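PDB 4H7N: aldehyde dehydrogenase from Anabaena variabilis, which probably oxidises aldehydes to carboxylic acids, with NAD+ as the electron acceptor. Local coordinates for residues P238-E243 against E379-L384; S252-G257 against A395-S400; K359-E364 against I369-P374; E429-A434 against G446-K451. One frame throughout, in Å; residues are numbered along the deposited sequence.

Contact 1 (P238-E243 against E379-L384)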
loop_
_atom_site.group_PDB
_atom_site.type_symbol
_atom_site.label_atom_id
_atom_site.label_comp_id
_atom_site.label_asym_id
_atom_site.label_seq_id
_atom_site.Cartn_x
_atom_site.Cartn_y
_atom_site.Cartn_z
ATOM N N PRO A 238 16.160 17.387 8.743
ATOM C CA PRO A 238 17.248 18.365 8.660
ATOM C C PRO A 238 16.874 19.653 7.926
ATOM O O PRO A 238 16.033 19.633 7.028
ATOM C CB PRO A 238 18.272 17.636 7.900
ATOM C CG PRO A 238 17.491 16.760 6.965
ATOM C CD PRO A 238 16.220 16.417 7.670
ATOM N N ALA A 239 17.508 20.743 8.309
ATOM C CA ALA A 239 17.506 21.985 7.521
ATOM C C ALA A 239 18.932 22.266 7.098
ATOM O O ALA A 239 19.869 22.151 7.915
ATOM C CB ALA A 239 16.938 23.149 8.364
ATOM N N ILE A 240 19.096 22.606 5.825
ATOM C CA ILE A 240 20.363 22.978 5.217
ATOM C C ILE A 240 20.216 24.454 4.835
ATOM O O ILE A 240 19.248 24.854 4.120
ATOM C CB ILE A 240 20.649 22.152 3.938
ATOM C CG1 ILE A 240 20.860 20.669 4.276
ATOM C CG2 ILE A 240 21.929 22.620 3.270
ATOM C CD1 ILE A 240 20.978 19.767 3.038
ATOM N N VAL A 241 21.178 25.240 5.291
ATOM C CA VAL A 241 21.247 26.695 5.015
ATOM C C VAL A 241 22.507 26.961 4.200
ATOM O O VAL A 241 23.641 26.875 4.719
ATOM C CB VAL A 241 21.286 27.515 6.317
ATOM C CG1 VAL A 241 21.278 29.004 6.000
ATOM C CG2 VAL A 241 20.075 27.188 7.174
ATOM N N LEU A 242 22.316 27.206 2.902
ATOM C CA LEU A 242 23.420 27.529 2.010
ATOM C C LEU A 242 23.864 28.962 2.182
ATOM O O LEU A 242 23.132 29.832 2.724
ATOM C CB LEU A 242 23.015 27.267 0.542
ATOM C CG LEU A 242 22.485 25.845 0.276
ATOM C CD1 LEU A 242 22.007 25.760 -1.165
ATOM C CD2 LEU A 242 23.548 24.786 0.570
ATOM N N GLU A 243 25.065 29.201 1.651
ATOM C CA GLU A 243 25.779 30.452 1.823
ATOM C C GLU A 243 24.968 31.654 1.338
ATOM O O GLU A 243 25.033 32.701 1.958
ATOM C CB GLU A 243 27.075 30.333 1.008
ATOM C CG GLU A 243 28.082 31.414 1.241
ATOM C CD GLU A 243 29.448 30.968 0.722
ATOM O OE1 GLU A 243 29.559 30.618 -0.481
ATOM O OE2 GLU A 243 30.392 30.913 1.528
ATOM N N GLU A 379 28.326 18.977 -0.905
ATOM C CA GLU A 379 28.383 17.523 -0.950
ATOM C C GLU A 379 28.358 16.992 0.473
ATOM O O GLU A 379 27.651 16.049 0.758
ATOM C CB GLU A 379 29.627 17.026 -1.718
ATOM C CG GLU A 379 29.758 17.531 -3.176
ATOM C CD GLU A 379 30.045 19.065 -3.363
ATOM O OE1 GLU A 379 30.613 19.764 -2.489
ATOM O OE2 GLU A 379 29.670 19.619 -4.422
ATOM N N GLU A 380 29.072 17.640 1.396
ATOM C CA GLU A 380 29.011 17.252 2.798
ATOM C C GLU A 380 27.637 17.525 3.470
ATOM O O GLU A 380 27.148 16.713 4.262
ATOM C CB GLU A 380 30.120 17.943 3.577
ATOM C CG GLU A 380 30.180 17.579 5.065
ATOM C CD GLU A 380 30.569 16.109 5.353
ATOM O OE1 GLU A 380 30.722 15.319 4.391
ATOM O OE2 GLU A 380 30.733 15.735 6.545
ATOM N N ALA A 381 27.044 18.668 3.167
ATOM C CA ALA A 381 25.690 18.985 3.666
ATOM C C ALA A 381 24.676 17.914 3.285
ATOM O O ALA A 381 23.897 17.474 4.120
ATOM C CB ALA A 381 25.255 20.349 3.153
ATOM N N VAL A 382 24.685 17.491 2.013
ATOM C CA VAL A 382 23.814 16.426 1.533
ATOM C C VAL A 382 24.129 15.083 2.243
ATOM O O VAL A 382 23.202 14.387 2.670
ATOM C CB VAL A 382 23.942 16.259 -0.000
ATOM C CG1 VAL A 382 23.311 14.963 -0.503
ATOM C CG2 VAL A 382 23.283 17.471 -0.687
ATOM N N TYR A 383 25.400 14.741 2.364
ATOM C CA TYR A 383 25.795 13.519 3.075
ATOM C C TYR A 383 25.271 13.526 4.518
ATOM O O TYR A 383 24.690 12.550 4.979
ATOM C CB TYR A 383 27.320 13.375 3.117
ATOM C CG TYR A 383 27.723 12.236 4.018
ATOM C CD1 TYR A 383 27.546 10.914 3.601
ATOM C CD2 TYR A 383 28.177 12.465 5.316
ATOM C CE1 TYR A 383 27.863 9.860 4.434
ATOM C CE2 TYR A 383 28.498 11.407 6.152
ATOM C CZ TYR A 383 28.331 10.118 5.689
ATOM O OH TYR A 383 28.629 9.059 6.469
ATOM N N LEU A 384 25.487 14.625 5.235
ATOM C CA LEU A 384 24.994 14.708 6.623
ATOM C C LEU A 384 23.462 14.665 6.713
ATOM O O LEU A 384 22.933 13.944 7.522
ATOM C CB LEU A 384 25.539 15.954 7.331
ATOM C CG LEU A 384 27.075 15.987 7.489
ATOM C CD1 LEU A 384 27.547 17.420 7.740
ATOM C CD2 LEU A 384 27.544 15.065 8.601
#
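Ile-240 places CG2 anti to its backbone N and CG1 anti to its carbonyl carbon (chi1 -66°), and chi2 of 173° then stretches CD1 outward, so that two separate methyl groups arrive at Ala-381. CG2 of Ile-240 meets CB of Ala-381 at 4.0 Å, methyl against methyl. CD1 of Ile-240 comes instead to the helix backbone, 3.9 Å from O of Ala-381 and 4.1 Å from its C. Because Ala-381 carries nothing beyond CB, the helix comes close to the strand here, with the CA atoms of Ile-240 and Ala-381 6.8 Å apart. The pair joins helix 378-386 to one face of the sheet in the catalytic domain, an open alpha/beta sheet with helices on both sides. This helix lies in the beta-alpha-beta crossover from strand 369-375 to strand 393-397, and strand 237-241 is one of the two strands between them in the sheet. The strand alternates: Ile-240 faces helices 378-386 and 401-408, whereas Ala-239 and Val-241 pack against helix 247-259 behind it. Phe-375 touches both Ile-240 and Ala-381, and Val-407 of helix 401-408 touches both Ile-240 and Val-382, which extends the apolar patch past the two segments. At the far end of the segment, O of Leu-384 accepts a hydrogen bond from NH1 of Arg-271.

Contact 2 (S252-G257 against A395-S400)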
loop_
_atom_site.group_PDB
_atom_site.type_symbol
_atom_site.label_atom_id
_atom_site.label_comp_id
_atom_site.label_asym_id
_atom_site.label_seq_id
_atom_site.Cartn_x
_atom_site.Cartn_y
_atom_site.Cartn_z
ATOM N N SER A 252 14.187 32.721 11.464
ATOM C CA SER A 252 12.815 32.673 11.969
ATOM C C SER A 252 12.128 31.327 11.593
ATOM O O SER A 252 11.403 30.745 12.398
ATOM C CB SER A 252 11.968 33.855 11.453
ATOM O OG SER A 252 12.438 35.127 11.904
ATOM N N ALA A 253 12.333 30.844 10.367
ATOM C CA ALA A 253 11.645 29.649 9.915
ATOM C C ALA A 253 12.124 28.410 10.698
ATOM O O ALA A 253 11.314 27.573 11.088
ATOM C CB ALA A 253 11.876 29.433 8.443
ATOM N N ILE A 254 13.439 28.319 10.888
ATOM C CA ILE A 254 14.052 27.152 11.550
ATOM C C ILE A 254 13.709 27.166 13.047
ATOM O O ILE A 254 13.397 26.126 13.631
ATOM C CB ILE A 254 15.554 27.100 11.287
ATOM C CG1 ILE A 254 15.766 26.653 9.828
ATOM C CG2 ILE A 254 16.277 26.206 12.289
ATOM C CD1 ILE A 254 17.120 26.937 9.262
ATOM N N LEU A 255 13.667 28.351 13.645
ATOM C CA LEU A 255 13.244 28.422 15.044
ATOM C C LEU A 255 11.823 27.897 15.209
ATOM O O LEU A 255 11.533 27.073 16.099
ATOM C CB LEU A 255 13.388 29.856 15.562
ATOM C CG LEU A 255 12.821 30.055 16.959
ATOM C CD1 LEU A 255 13.618 29.234 17.960
ATOM C CD2 LEU A 255 12.752 31.529 17.291
ATOM N N TRP A 256 10.915 28.359 14.363
ATOM C CA TRP A 256 9.514 27.931 14.429
ATOM C C TRP A 256 9.408 26.424 14.175
ATOM O O TRP A 256 8.790 25.674 14.922
ATOM C CB TRP A 256 8.635 28.731 13.464
ATOM C CG TRP A 256 7.215 28.306 13.566
ATOM C CD1 TRP A 256 6.304 28.684 14.529
ATOM C CD2 TRP A 256 6.560 27.353 12.743
ATOM N NE1 TRP A 256 5.107 28.037 14.323
ATOM C CE2 TRP A 256 5.234 27.213 13.237
ATOM C CE3 TRP A 256 6.942 26.639 11.606
ATOM C CZ2 TRP A 256 4.309 26.353 12.652
ATOM C CZ3 TRP A 256 6.029 25.766 11.035
ATOM C CH2 TRP A 256 4.723 25.624 11.560
ATOM N N GLY A 257 10.070 25.976 13.133
ATOM C CA GLY A 257 10.049 24.590 12.794
ATOM C C GLY A 257 10.635 23.711 13.871
ATOM O O GLY A 257 10.137 22.612 14.063
ATOM N N ALA A 395 14.330 20.704 4.960
ATOM C CA ALA A 395 14.256 22.082 4.464
ATOM C C ALA A 395 15.598 22.506 3.865
ATOM O O ALA A 395 16.656 22.137 4.404
ATOM C CB ALA A 395 13.857 23.010 5.573
ATOM N N VAL A 396 15.553 23.305 2.800
ATOM C CA VAL A 396 16.759 23.881 2.220
ATOM C C VAL A 396 16.517 25.344 1.954
ATOM O O VAL A 396 15.499 25.694 1.355
ATOM C CB VAL A 396 17.100 23.214 0.860
ATOM C CG1 VAL A 396 18.398 23.776 0.314
ATOM C CG2 VAL A 396 17.227 21.685 1.025
ATOM N N PHE A 397 17.481 26.178 2.341
ATOM C CA PHE A 397 17.439 27.609 2.182
ATOM C C PHE A 397 18.592 28.049 1.320
ATOM O O PHE A 397 19.760 27.668 1.534
ATOM C CB PHE A 397 17.557 28.345 3.515
ATOM C CG PHE A 397 16.424 28.107 4.449
ATOM C CD1 PHE A 397 16.389 26.964 5.222
ATOM C CD2 PHE A 397 15.392 29.034 4.564
ATOM C CE1 PHE A 397 15.340 26.725 6.072
ATOM C CE2 PHE A 397 14.345 28.817 5.442
ATOM C CZ PHE A 397 14.335 27.660 6.200
ATOM N N ALA A 398 18.264 28.869 0.342
ATOM C CA ALA A 398 19.266 29.504 -0.459
ATOM C C ALA A 398 18.775 30.844 -1.009
ATOM O O ALA A 398 17.635 31.288 -0.760
ATOM C CB ALA A 398 19.693 28.572 -1.593
ATOM N N GLY A 399 19.660 31.452 -1.794
ATOM C CA GLY A 399 19.439 32.746 -2.411
ATOM C C GLY A 399 18.453 32.673 -3.532
ATOM O O GLY A 399 17.989 33.690 -3.969
ATOM N N SER A 400 18.123 31.480 -4.011
ATOM C CA SER A 400 17.151 31.357 -5.077
ATOM C C SER A 400 16.502 30.007 -4.963
ATOM O O SER A 400 17.097 29.100 -4.412
ATOM C CB SER A 400 17.838 31.492 -6.451
ATOM O OG SER A 400 18.578 30.292 -6.736
#
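The ring of Phe-397 is met by two neighbouring residues of helix 247-259. Ala-253 puts its CB at the ring edge, near the ring plane, 3.8 Å from CZ of Phe-397 and 3.9 Å from CE2. Ile-254 approaches obliquely, with its CD1 3.7 Å from CE1 of Phe-397 and its CG1 3.8 Å from the same atom. Ile-254 and Phe-397 lie alongside each other, pointing opposite ways. The ring reaches the helix because CG of Phe-397 stands anti to the carbonyl carbon (chi1 -65°), while the extended chi2 of Ile-254 (162°) carries CD1 to CE1 of the ring. The contact seats the helix on the largely parallel sheet of the catalytic domain, where Ile-254 also covers Ala-239 and Val-241 of the adjacent strand. Replacing Phe-397 by an alanine would probably open a gap between helix and strand and leave CB of Ala-253 and CD1 of Ile-254 without their shared partner. Trp-471 of the second subunit also packs on Ala-253, and Trp-256, farther along the helix, meets Trp-470, Trp-471 and Phe-472 of that subunit. With no polar group involved across the two segments, the fit rests on shape and burial of carbon surface, and the single ring spans two successive helix residues.

Contact 3 (K359-E364 against I369-P374); sequences KVMTEE and IMPVMP
CG2 of Val-360 meets CG2 of Ile-369 at 3.8 Å, an aliphatic contact in which the two side chains cross at about a right angle. Val-360 sends CG2 there by setting it anti to the backbone N, which leaves CG1 in the crowded position between N and the carbonyl carbon (chi1 80°); that second branch lies 4.4 Å from CB of Pro-371. The proline ring is the middle of the contact: CG of Met-361 slides along it, 4.1 Å from both CB and CG of Pro-371. Selenium forms the second kind of contact. Met-361 and Met-373 are both selenomethionines, selenium standing in for the sulfur of methionine, and their SE atoms are 3.9 Å apart, close to van der Waals contact, at the bends of two chains that meet at a slant. SE of Met-361 also lies 4.2 Å from CG of Met-373. Polar bonds serve the loop itself. O of Lys-359 accepts from N of Thr-362 and N of Glu-363, tightening the turn, while NZ of Lys-236 holds the carbonyl oxygens of Val-360 and Glu-363. The chain then runs through the Glu-Xaa-Phe-Gly-Pro sequence familiar in aldehyde dehydrogenases and enters strand 369-375. Alternate residues of that strand, Ile-369, Pro-371 and Met-373, face the loop, whereas Met-370 and Val-372 face helix 279-292. Across the two segments the chemistry is wholly apolar: Val-360 and Met-361 cover Pro-371, Ile-369 and Met-373 extend the patch at its two ends, and those three loop carbonyls are satisfied without the strand.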
loop_
_atom_site.group_PDB
_atom_site.type_symbol
_atom_site.label_atom_id
_atom_site.label_comp_id
_atom_site.label_asym_id
_atom_site.label_seq_id
_atom_site.Cartn_x
_atom_site.Cartn_y
_atom_site.Cartn_z
ATOM N N LYS A 359 23.426 11.415 20.296
ATOM C CA LYS A 359 22.032 11.031 20.147
ATOM C C LYS A 359 21.177 12.125 19.607
ATOM O O LYS A 359 20.253 11.882 18.829
ATOM C CB LYS A 359 21.449 10.670 21.496
ATOM C CG LYS A 359 21.998 9.381 22.077
ATOM C CD LYS A 359 21.453 9.260 23.491
ATOM C CE LYS A 359 22.199 8.244 24.319
ATOM N NZ LYS A 359 21.467 6.962 24.252
ATOM N N VAL A 360 21.452 13.345 20.049
ATOM C CA VAL A 360 20.632 14.481 19.638
ATOM C C VAL A 360 20.671 14.727 18.113
ATOM O O VAL A 360 19.820 15.412 17.569
ATOM C CB VAL A 360 21.039 15.743 20.448
ATOM C CG1 VAL A 360 22.291 16.381 19.873
ATOM C CG2 VAL A 360 19.893 16.732 20.511
HETATM N N MSE A 361 21.687 14.205 17.440
HETATM C CA MSE A 361 21.801 14.294 15.987
HETATM C C MSE A 361 21.380 13.047 15.233
HETATM O O MSE A 361 21.370 13.041 13.992
HETATM C CB MSE A 361 23.227 14.773 15.676
HETATM C CG MSE A 361 23.211 16.260 16.053
HETATM SE SE MSE A 361 24.525 17.239 15.016
HETATM C CE MSE A 361 23.235 17.744 13.620
ATOM N N THR A 362 21.020 11.983 15.944
ATOM C CA THR A 362 20.698 10.748 15.273
ATOM C C THR A 362 19.342 10.166 15.696
ATOM O O THR A 362 18.584 9.798 14.832
ATOM C CB THR A 362 21.772 9.692 15.491
ATOM O OG1 THR A 362 21.884 9.430 16.881
ATOM C CG2 THR A 362 23.103 10.162 14.930
ATOM N N GLU A 363 19.029 10.094 16.985
ATOM C CA GLU A 363 17.754 9.533 17.440
ATOM C C GLU A 363 16.729 10.658 17.584
ATOM O O GLU A 363 17.096 11.768 17.914
ATOM C CB GLU A 363 17.926 8.791 18.764
ATOM C CG GLU A 363 18.905 7.614 18.640
ATOM C CD GLU A 363 19.337 7.022 19.978
ATOM O OE1 GLU A 363 18.684 7.260 21.013
ATOM O OE2 GLU A 363 20.361 6.303 19.989
ATOM N N GLU A 364 15.458 10.351 17.339
ATOM C CA GLU A 364 14.392 11.326 17.437
ATOM C C GLU A 364 14.421 11.931 18.845
ATOM O O GLU A 364 14.442 11.206 19.838
ATOM C CB GLU A 364 13.008 10.697 17.119
ATOM C CG GLU A 364 11.848 11.714 17.029
ATOM C CD GLU A 364 10.576 11.174 16.304
ATOM O OE1 GLU A 364 10.188 10.021 16.646
ATOM O OE2 GLU A 364 9.980 11.891 15.403
ATOM N N ILE A 369 15.092 21.418 20.603
ATOM C CA ILE A 369 16.556 21.452 20.553
ATOM C C ILE A 369 17.040 21.766 19.146
ATOM O O ILE A 369 16.537 21.211 18.187
ATOM C CB ILE A 369 17.158 20.105 20.941
ATOM C CG1 ILE A 369 16.532 19.600 22.230
ATOM C CG2 ILE A 369 18.661 20.236 21.131
ATOM C CD1 ILE A 369 16.540 20.595 23.378
HETATM N N MSE A 370 18.039 22.643 19.049
HETATM C CA MSE A 370 18.535 23.117 17.776
HETATM C C MSE A 370 20.028 22.906 17.800
HETATM O O MSE A 370 20.769 23.797 18.248
HETATM C CB MSE A 370 18.182 24.586 17.629
HETATM C CG MSE A 370 16.704 24.778 17.335
HETATM SE SE MSE A 370 16.127 26.648 17.464
HETATM C CE MSE A 370 16.128 26.875 19.402
ATOM N N PRO A 371 20.489 21.720 17.411
ATOM C CA PRO A 371 21.926 21.504 17.214
ATOM C C PRO A 371 22.356 21.997 15.841
ATOM O O PRO A 371 21.782 21.575 14.822
ATOM C CB PRO A 371 22.064 19.964 17.310
ATOM C CG PRO A 371 20.719 19.423 16.941
ATOM C CD PRO A 371 19.703 20.537 17.028
ATOM N N VAL A 372 23.375 22.836 15.798
ATOM C CA VAL A 372 23.809 23.481 14.571
ATOM C C VAL A 372 25.229 23.107 14.192
ATOM O O VAL A 372 26.118 23.340 14.954
ATOM C CB VAL A 372 23.724 25.016 14.730
ATOM C CG1 VAL A 372 23.980 25.702 13.403
ATOM C CG2 VAL A 372 22.330 25.382 15.222
HETATM N N MSE A 373 25.427 22.566 13.000
HETATM C CA MSE A 373 26.751 22.127 12.526
HETATM C C MSE A 373 27.156 22.885 11.284
HETATM O O MSE A 373 26.349 23.021 10.401
HETATM C CB MSE A 373 26.629 20.678 12.033
HETATM C CG MSE A 373 27.232 19.696 12.997
HETATM SE SE MSE A 373 27.213 17.891 12.221
HETATM C CE MSE A 373 29.050 17.644 11.601
ATOM N N PRO A 374 28.413 23.337 11.172
ATOM C CA PRO A 374 28.857 23.910 9.897
ATOM C C PRO A 374 29.112 22.849 8.808
ATOM O O PRO A 374 29.339 21.704 9.133
ATOM C CB PRO A 374 30.177 24.601 10.279
ATOM C CG PRO A 374 30.695 23.828 11.429
ATOM C CD PRO A 374 29.523 23.196 12.134
#

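Contact 4 (E429-A434 against G446-K451)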
loop_
_atom_site.group_PDB
_atom_site.type_symbol
_atom_site.label_atom_id
_atom_site.label_comp_id
_atom_site.label_asym_id
_atom_site.label_seq_id
_atom_site.Cartn_x
_atom_site.Cartn_y
_atom_site.Cartn_z
ATOM N N GLU A 429 -1.228 20.173 1.045
ATOM C CA GLU A 429 -1.148 19.887 -0.389
ATOM C C GLU A 429 0.219 19.317 -0.650
ATOM O O GLU A 429 1.154 19.591 0.100
ATOM C CB GLU A 429 -1.330 21.139 -1.226
ATOM C CG GLU A 429 -2.630 21.828 -0.917
ATOM C CD GLU A 429 -2.441 23.181 -0.218
ATOM O OE1 GLU A 429 -1.566 23.363 0.745
ATOM O OE2 GLU A 429 -3.223 24.027 -0.675
ATOM N N GLY A 430 0.326 18.501 -1.686
ATOM C CA GLY A 430 1.619 17.856 -2.007
ATOM C C GLY A 430 1.675 16.407 -1.534
ATOM O O GLY A 430 1.928 16.134 -0.372
ATOM N N GLU A 431 1.438 15.487 -2.453
ATOM C CA GLU A 431 1.548 14.066 -2.167
ATOM C C GLU A 431 2.991 13.711 -1.907
ATOM O O GLU A 431 3.900 14.193 -2.573
ATOM C CB GLU A 431 0.977 13.229 -3.302
ATOM C CG GLU A 431 -0.477 12.797 -3.017
ATOM C CD GLU A 431 -1.207 12.159 -4.210
ATOM O OE1 GLU A 431 -0.515 11.672 -5.142
ATOM O OE2 GLU A 431 -2.476 12.134 -4.202
ATOM N N LYS A 432 3.196 12.889 -0.890
ATOM C CA LYS A 432 4.515 12.535 -0.462
ATOM C C LYS A 432 4.515 11.130 0.107
ATOM O O LYS A 432 3.560 10.706 0.788
ATOM C CB LYS A 432 5.044 13.485 0.610
ATOM C CG LYS A 432 4.041 13.768 1.716
ATOM C CD LYS A 432 4.746 14.148 3.015
ATOM C CE LYS A 432 3.743 14.523 4.102
ATOM N NZ LYS A 432 2.808 15.576 3.605
ATOM N N ASN A 433 5.590 10.410 -0.171
ATOM C CA ASN A 433 5.830 9.081 0.465
ATOM C C ASN A 433 7.032 9.220 1.413
ATOM O O ASN A 433 8.057 9.797 1.048
ATOM C CB ASN A 433 6.107 7.986 -0.611
ATOM C CG ASN A 433 4.927 7.772 -1.580
ATOM O OD1 ASN A 433 5.066 7.780 -2.768
ATOM N ND2 ASN A 433 3.743 7.620 -1.038
ATOM N N ALA A 434 6.954 8.667 2.617
ATOM C CA ALA A 434 8.148 8.657 3.469
ATOM C C ALA A 434 9.266 7.777 2.919
ATOM O O ALA A 434 9.022 6.797 2.223
ATOM C CB ALA A 434 7.791 8.196 4.873
ATOM N N GLY A 446 -4.059 14.562 -0.167
ATOM C CA GLY A 446 -4.704 14.642 -1.467
ATOM C C GLY A 446 -5.633 13.508 -1.773
ATOM O O GLY A 446 -6.137 12.854 -0.884
ATOM N N ALA A 447 -5.850 13.289 -3.057
ATOM C CA ALA A 447 -6.600 12.154 -3.564
ATOM C C ALA A 447 -6.222 10.888 -2.868
ATOM O O ALA A 447 -7.045 10.320 -2.202
ATOM C CB ALA A 447 -6.387 11.984 -5.064
ATOM N N ALA A 448 -4.979 10.441 -3.049
ATOM C CA ALA A 448 -4.518 9.131 -2.543
ATOM C C ALA A 448 -4.776 8.928 -1.052
ATOM O O ALA A 448 -4.938 7.808 -0.594
ATOM C CB ALA A 448 -3.038 8.946 -2.845
ATOM N N GLY A 449 -4.854 10.031 -0.309
ATOM C CA GLY A 449 -5.191 10.038 1.075
ATOM C C GLY A 449 -6.621 9.581 1.386
ATOM O O GLY A 449 -6.908 9.169 2.531
ATOM N N LEU A 450 -7.522 9.657 0.396
ATOM C CA LEU A 450 -8.836 9.114 0.580
ATOM C C LEU A 450 -8.921 7.773 -0.111
ATOM O O LEU A 450 -9.512 6.861 0.391
ATOM C CB LEU A 450 -9.910 10.063 0.077
ATOM C CG LEU A 450 -11.269 9.545 0.495
ATOM C CD1 LEU A 450 -12.048 10.660 1.090
ATOM C CD2 LEU A 450 -11.942 8.954 -0.718
ATOM N N LYS A 451 -8.284 7.646 -1.270
ATOM C CA LYS A 451 -8.392 6.422 -2.023
ATOM C C LYS A 451 -7.744 5.214 -1.396
ATOM O O LYS A 451 -8.146 4.086 -1.627
ATOM C CB LYS A 451 -7.896 6.666 -3.431
ATOM C CG LYS A 451 -8.823 7.633 -4.165
ATOM C CD LYS A 451 -8.411 7.848 -5.620
ATOM C CE LYS A 451 -9.160 6.888 -6.543
ATOM N NZ LYS A 451 -10.614 7.217 -6.552
#
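Glu-431 sits in an extended loop and faces the turn that leads into helix 448-451, its CA 6.3 Å from that of Gly-446, where phi of 74° bends the chain. A CB on Gly-446 would point at the carboxylate and come tight against OE2 of Glu-431. Extended beyond CG, the glutamate carries OE2 to the short helix 448-451, where N of Ala-448 donates a hydrogen bond of 3.2 Å to it. The bond is nearly straight at the hydrogen (164°), yet the donor stands above the carboxylate, 38° out of its plane. The CB of Ala-448 packs beside the group, 3.5 Å from OE2 of Glu-431. The other oxygen, OE1, forms a salt bridge with Lys-456 of the second subunit, so one carboxylate serves the short helix and the dimer interface together. A glutamine in place of Glu-431 would probably leave that lysine without its charged mate. Lys-456 and the N-H of Ala-448 would both be expected to stabilise the negative charge. The loop runs beside strand 454-462 of the second subunit, with Asn-433 bonded to Lys-456 there, while Ala-447 and Leu-450 rest on helix 82-106 of their own chain.

Contacts 1, 2 and 3 all reach one sheet. Contacts 1 and 2, with centres 12 Å apart, use its neighbouring strands 237-241 and 393-397 but opposite faces; the strands are paired through Ile-240 O and Phe-397 N at 2.8 Å. Contact 3, two strands away from strand 237-241, meets contact 1 where Leu-384 CD1 packs on Met-373 CE and contact 2 where Leu-255 CD1 lies 3.6 Å from Met-370 SE. Contact 4 stands apart, its centre 24 to 29 Å from the others, and like contact 2 touches the second subunit. Contacts 1 to 3 lie away from the predicted active-site Glu-232; the side chain of Glu-431 is about 11 Å from that of Glu-232, too far to touch it.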